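Local coordinates for protein phosphoribosylformylglycinamidine synthase 2 (Thermus thermophilus, PDB 3VIU) that belongs to the PurM-like AIR synthase-related family as the phosphoribosylformylglycinamidine synthase II protein, and holds ADP and magnesium at separate sites, at residues A[110-121]-A[176-187]. Sequence-based numbering, arbitrary orientation.
Sequences IMSMGARPIALL and MCLGLLREEHLK
Leu178 O takes two N-H groups from the neighbouring strand: Ile118 N at 2.6 Å from it and Ala119 N at 3.2 Å. Two consecutive residues, Ile118 and Ala119, thus sit opposite the single Leu178, which makes a classic beta bulge and shifts the register by one residue in the antiparallel pairing of 116-121 with 176-182. Hydrogen-bonded pairs flank it. Arg116 and Leu180 exchange bonds in both directions, as do Leu121 and Met176, where Met176 N lies 2.7 Å from Leu121 O in a nearly straight bond (174°). Beyond the strands, Lys187 N reaches Met113 O weakly, while a water donates to Gly114 O and, weakly, to Leu180 O.

The helix end packs across one face of this ladder. Ile110 lays CG1 3.5 Å from Cys177 CB, and its CG2, anti to the backbone N, rests on Gly179 CA at 3.6 Å. Gly114 turns the chain out of the helix in a Schellman motif, and Ala115 CB then meets Leu181 CD2 at 3.5 Å. The extended Lys187 chain runs past this turn, its CE 3.1 Å from Ser112 O. On the sheet's other face Ile118 crosses Leu180 at about a right angle, its CG2 against Leu180 CG.

Strand 78-86 pairs with the far edge of 172-182, and strand 156-163 flanks 116-126, so this is the interior of the PurM-like N-terminal sheet. Backbone bonds set the alignment while apolar packing seats helix 95-112, near whose C-terminal end the side chain of Ser112 lies about 7 Å from the bound ADP.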
loop_
_atom_site.group_PDB
_atom_site.type_symbol
_atom_site.label_atom_id
_atom_site.label_comp_id
_atom_site.label_asym_id
_atom_site.label_seq_id
_atom_site.Cartn_x
_atom_site.Cartn_y
_atom_site.Cartn_z
ATOM N N ILE A 110 -9.733 -0.833 -8.357
ATOM C CA ILE A 110 -9.616 0.551 -8.784
ATOM C C ILE A 110 -10.498 0.806 -10.005
ATOM O O ILE A 110 -11.125 1.857 -10.116
ATOM C CB ILE A 110 -8.152 0.882 -9.119
ATOM C CG1 ILE A 110 -7.276 0.655 -7.878
ATOM C CG2 ILE A 110 -8.042 2.291 -9.669
ATOM C CD1 ILE A 110 -7.803 1.283 -6.619
HETATM N N MSE A 111 -10.547 -0.160 -10.918
HETATM C CA MSE A 111 -11.372 -0.044 -12.120
HETATM C C MSE A 111 -12.847 0.037 -11.776
HETATM O O MSE A 111 -13.599 0.770 -12.418
HETATM C CB MSE A 111 -11.231 -1.263 -13.019
HETATM C CG MSE A 111 -9.922 -1.477 -13.715
HETATM SE SE MSE A 111 -10.105 -3.179 -14.639
HETATM C CE MSE A 111 -8.681 -4.166 -13.777
ATOM N N SER A 112 -13.269 -0.749 -10.787
ATOM C CA SER A 112 -14.676 -0.774 -10.425
ATOM C C SER A 112 -15.189 0.593 -9.995
ATOM O O SER A 112 -16.387 0.848 -10.073
ATOM C CB SER A 112 -14.946 -1.832 -9.350
ATOM O OG SER A 112 -14.440 -1.446 -8.092
HETATM N N MSE A 113 -14.287 1.473 -9.560
HETATM C CA MSE A 113 -14.673 2.828 -9.160
HETATM C C MSE A 113 -14.807 3.707 -10.409
HETATM O O MSE A 113 -15.217 4.867 -10.324
HETATM C CB MSE A 113 -13.623 3.459 -8.243
HETATM C CG MSE A 113 -13.352 2.719 -6.959
HETATM SE SE MSE A 113 -14.935 2.288 -5.928
HETATM C CE MSE A 113 -15.516 4.068 -5.433
ATOM N N GLY A 114 -14.444 3.147 -11.561
ATOM C CA GLY A 114 -14.510 3.883 -12.809
ATOM C C GLY A 114 -13.259 4.711 -13.014
ATOM O O GLY A 114 -13.234 5.643 -13.823
ATOM N N ALA A 115 -12.212 4.369 -12.269
ATOM C CA ALA A 115 -10.939 5.073 -12.354
ATOM C C ALA A 115 -9.948 4.257 -13.168
ATOM O O ALA A 115 -9.784 3.058 -12.946
ATOM C CB ALA A 115 -10.384 5.318 -10.966
ATOM N N ARG A 116 -9.300 4.914 -14.122
ATOM C CA ARG A 116 -8.317 4.244 -14.951
ATOM C C ARG A 116 -6.999 4.171 -14.185
ATOM O O ARG A 116 -6.449 5.195 -13.777
ATOM C CB ARG A 116 -8.127 5.013 -16.254
ATOM C CG ARG A 116 -7.001 4.506 -17.118
ATOM C CD ARG A 116 -6.845 5.381 -18.353
ATOM N NE ARG A 116 -7.958 5.211 -19.282
ATOM C CZ ARG A 116 -8.066 4.195 -20.132
ATOM N NH1 ARG A 116 -7.124 3.258 -20.175
ATOM N NH2 ARG A 116 -9.118 4.109 -20.936
ATOM N N PRO A 117 -6.489 2.954 -13.959
ATOM C CA PRO A 117 -5.228 2.737 -13.240
ATOM C C PRO A 117 -4.068 3.519 -13.859
ATOM O O PRO A 117 -3.776 3.358 -15.036
ATOM C CB PRO A 117 -5.028 1.232 -13.360
ATOM C CG PRO A 117 -6.434 0.718 -13.339
ATOM C CD PRO A 117 -7.142 1.671 -14.271
ATOM N N ILE A 118 -3.405 4.356 -13.068
ATOM C CA ILE A 118 -2.293 5.137 -13.591
ATOM C C ILE A 118 -0.992 4.748 -12.932
ATOM O O ILE A 118 0.084 5.150 -13.383
ATOM C CB ILE A 118 -2.501 6.675 -13.397
ATOM C CG1 ILE A 118 -2.582 7.019 -11.904
ATOM C CG2 ILE A 118 -3.752 7.124 -14.134
ATOM C CD1 ILE A 118 -2.810 8.504 -11.611
ATOM N N ALA A 119 -1.078 3.968 -11.861
ATOM C CA ALA A 119 0.134 3.555 -11.182
ATOM C C ALA A 119 -0.037 2.420 -10.180
ATOM O O ALA A 119 -1.107 2.233 -9.595
ATOM C CB ALA A 119 0.758 4.752 -10.497
ATOM N N LEU A 120 1.048 1.668 -10.003
ATOM C CA LEU A 120 1.119 0.561 -9.054
ATOM C C LEU A 120 2.343 0.764 -8.165
ATOM O O LEU A 120 3.372 1.252 -8.622
ATOM C CB LEU A 120 1.251 -0.783 -9.780
ATOM C CG LEU A 120 -0.021 -1.356 -10.413
ATOM C CD1 LEU A 120 0.333 -2.482 -11.366
ATOM C CD2 LEU A 120 -0.955 -1.834 -9.318
ATOM N N LEU A 121 2.211 0.426 -6.889
ATOM C CA LEU A 121 3.323 0.516 -5.952
ATOM C C LEU A 121 3.325 -0.801 -5.188
ATOM O O LEU A 121 2.272 -1.285 -4.778
ATOM C CB LEU A 121 3.160 1.689 -4.975
ATOM C CG LEU A 121 3.227 3.125 -5.515
ATOM C CD1 LEU A 121 1.877 3.513 -6.108
ATOM C CD2 LEU A 121 3.595 4.091 -4.383
HETATM N N MSE A 176 -0.345 -1.667 -4.132
HETATM C CA MSE A 176 -1.166 -0.477 -4.062
HETATM C C MSE A 176 -1.427 -0.007 -5.487
HETATM O O MSE A 176 -0.563 -0.134 -6.351
HETATM C CB MSE A 176 -0.433 0.604 -3.277
HETATM C CG MSE A 176 -1.202 1.893 -3.105
HETATM SE SE MSE A 176 -0.099 3.190 -2.162
HETATM C CE MSE A 176 -1.174 4.780 -2.420
ATOM N N CYS A 177 -2.622 0.521 -5.739
ATOM C CA CYS A 177 -2.942 1.010 -7.065
ATOM C C CYS A 177 -3.587 2.399 -7.072
ATOM O O CYS A 177 -4.413 2.720 -6.226
ATOM C CB CYS A 177 -3.844 0.013 -7.789
ATOM S SG CYS A 177 -4.175 0.469 -9.514
ATOM N N LEU A 178 -3.187 3.219 -8.041
ATOM C CA LEU A 178 -3.723 4.565 -8.207
ATOM C C LEU A 178 -4.482 4.651 -9.528
ATOM O O LEU A 178 -3.992 4.193 -10.564
ATOM C CB LEU A 178 -2.594 5.605 -8.226
ATOM C CG LEU A 178 -2.460 6.511 -7.007
ATOM C CD1 LEU A 178 -1.943 5.709 -5.834
ATOM C CD2 LEU A 178 -1.523 7.655 -7.325
ATOM N N GLY A 179 -5.675 5.237 -9.490
ATOM C CA GLY A 179 -6.460 5.387 -10.699
ATOM C C GLY A 179 -7.093 6.763 -10.742
ATOM O O GLY A 179 -7.436 7.321 -9.692
ATOM N N LEU A 180 -7.235 7.337 -11.935
ATOM C CA LEU A 180 -7.856 8.648 -12.026
ATOM C C LEU A 180 -9.146 8.591 -12.810
ATOM O O LEU A 180 -9.363 7.698 -13.633
ATOM C CB LEU A 180 -6.906 9.700 -12.628
ATOM C CG LEU A 180 -6.621 9.876 -14.121
ATOM C CD1 LEU A 180 -7.897 10.084 -14.910
ATOM C CD2 LEU A 180 -5.725 11.085 -14.302
ATOM N N LEU A 181 -10.010 9.555 -12.536
ATOM C CA LEU A 181 -11.294 9.637 -13.198
ATOM C C LEU A 181 -11.863 11.031 -13.031
ATOM O O LEU A 181 -11.361 11.840 -12.244
ATOM C CB LEU A 181 -12.265 8.627 -12.587
ATOM C CG LEU A 181 -12.641 8.866 -11.122
ATOM C CD1 LEU A 181 -13.836 7.999 -10.764
ATOM C CD2 LEU A 181 -11.464 8.560 -10.208
ATOM N N ARG A 182 -12.913 11.306 -13.789
ATOM C CA ARG A 182 -13.599 12.577 -13.716
ATOM C C ARG A 182 -14.584 12.358 -12.584
ATOM O O ARG A 182 -15.291 11.357 -12.570
ATOM C CB ARG A 182 -14.328 12.847 -15.030
ATOM C CG ARG A 182 -13.397 12.913 -16.236
ATOM C CD ARG A 182 -12.490 14.111 -16.126
ATOM N NE ARG A 182 -13.297 15.323 -16.095
ATOM C CZ ARG A 182 -12.845 16.528 -15.768
ATOM N NH1 ARG A 182 -11.573 16.703 -15.432
ATOM N NH2 ARG A 182 -13.681 17.559 -15.778
ATOM N N GLU A 183 -14.607 13.276 -11.626
ATOM C CA GLU A 183 -15.493 13.161 -10.474
ATOM C C GLU A 183 -16.911 12.769 -10.897
ATOM O O GLU A 183 -17.529 11.870 -10.319
ATOM C CB GLU A 183 -15.511 14.489 -9.708
ATOM C CG GLU A 183 -15.885 14.356 -8.243
ATOM C CD GLU A 183 -15.699 15.652 -7.473
ATOM O OE1 GLU A 183 -14.649 16.306 -7.658
ATOM O OE2 GLU A 183 -16.597 16.008 -6.677
ATOM N N GLU A 184 -17.405 13.451 -11.920
ATOM C CA GLU A 184 -18.739 13.225 -12.464
ATOM C C GLU A 184 -19.051 11.754 -12.748
ATOM O O GLU A 184 -20.217 11.376 -12.855
ATOM C CB GLU A 184 -18.883 14.030 -13.753
ATOM C CG GLU A 184 -17.863 13.627 -14.819
ATOM C CD GLU A 184 -17.776 14.615 -15.965
ATOM O OE1 GLU A 184 -18.834 14.959 -16.539
ATOM O OE2 GLU A 184 -16.647 15.042 -16.293
ATOM N N HIS A 185 -18.011 10.931 -12.869
ATOM C CA HIS A 185 -18.172 9.510 -13.172
ATOM C C HIS A 185 -17.978 8.588 -11.982
ATOM O O HIS A 185 -17.910 7.370 -12.154
ATOM C CB HIS A 185 -17.177 9.091 -14.254
ATOM C CG HIS A 185 -17.349 9.815 -15.548
ATOM N ND1 HIS A 185 -16.332 9.935 -16.472
ATOM C CD2 HIS A 185 -18.422 10.443 -16.085
ATOM C CE1 HIS A 185 -16.771 10.605 -17.521
ATOM N NE2 HIS A 185 -18.036 10.925 -17.312
ATOM N N LEU A 186 -17.881 9.147 -10.783
ATOM C CA LEU A 186 -17.669 8.318 -9.605
ATOM C C LEU A 186 -18.767 7.282 -9.371
ATOM O O LEU A 186 -19.887 7.624 -8.984
ATOM C CB LEU A 186 -17.508 9.196 -8.365
ATOM C CG LEU A 186 -17.298 8.472 -7.031
ATOM C CD1 LEU A 186 -16.371 7.283 -7.199
ATOM C CD2 LEU A 186 -16.727 9.459 -6.024
ATOM N N LYS A 187 -18.434 6.014 -9.605
ATOM C CA LYS A 187 -19.385 4.921 -9.415
ATOM C C LYS A 187 -18.975 3.994 -8.268
ATOM O O LYS A 187 -17.803 3.919 -7.896
ATOM C CB LYS A 187 -19.536 4.106 -10.706
ATOM C CG LYS A 187 -18.305 3.299 -11.101
ATOM C CD LYS A 187 -18.543 2.538 -12.405
ATOM C CE LYS A 187 -17.265 1.865 -12.913
ATOM N NZ LYS A 187 -17.442 1.271 -14.269
HETATM O O HOH W 1 -11.986 7.652 -15.879
#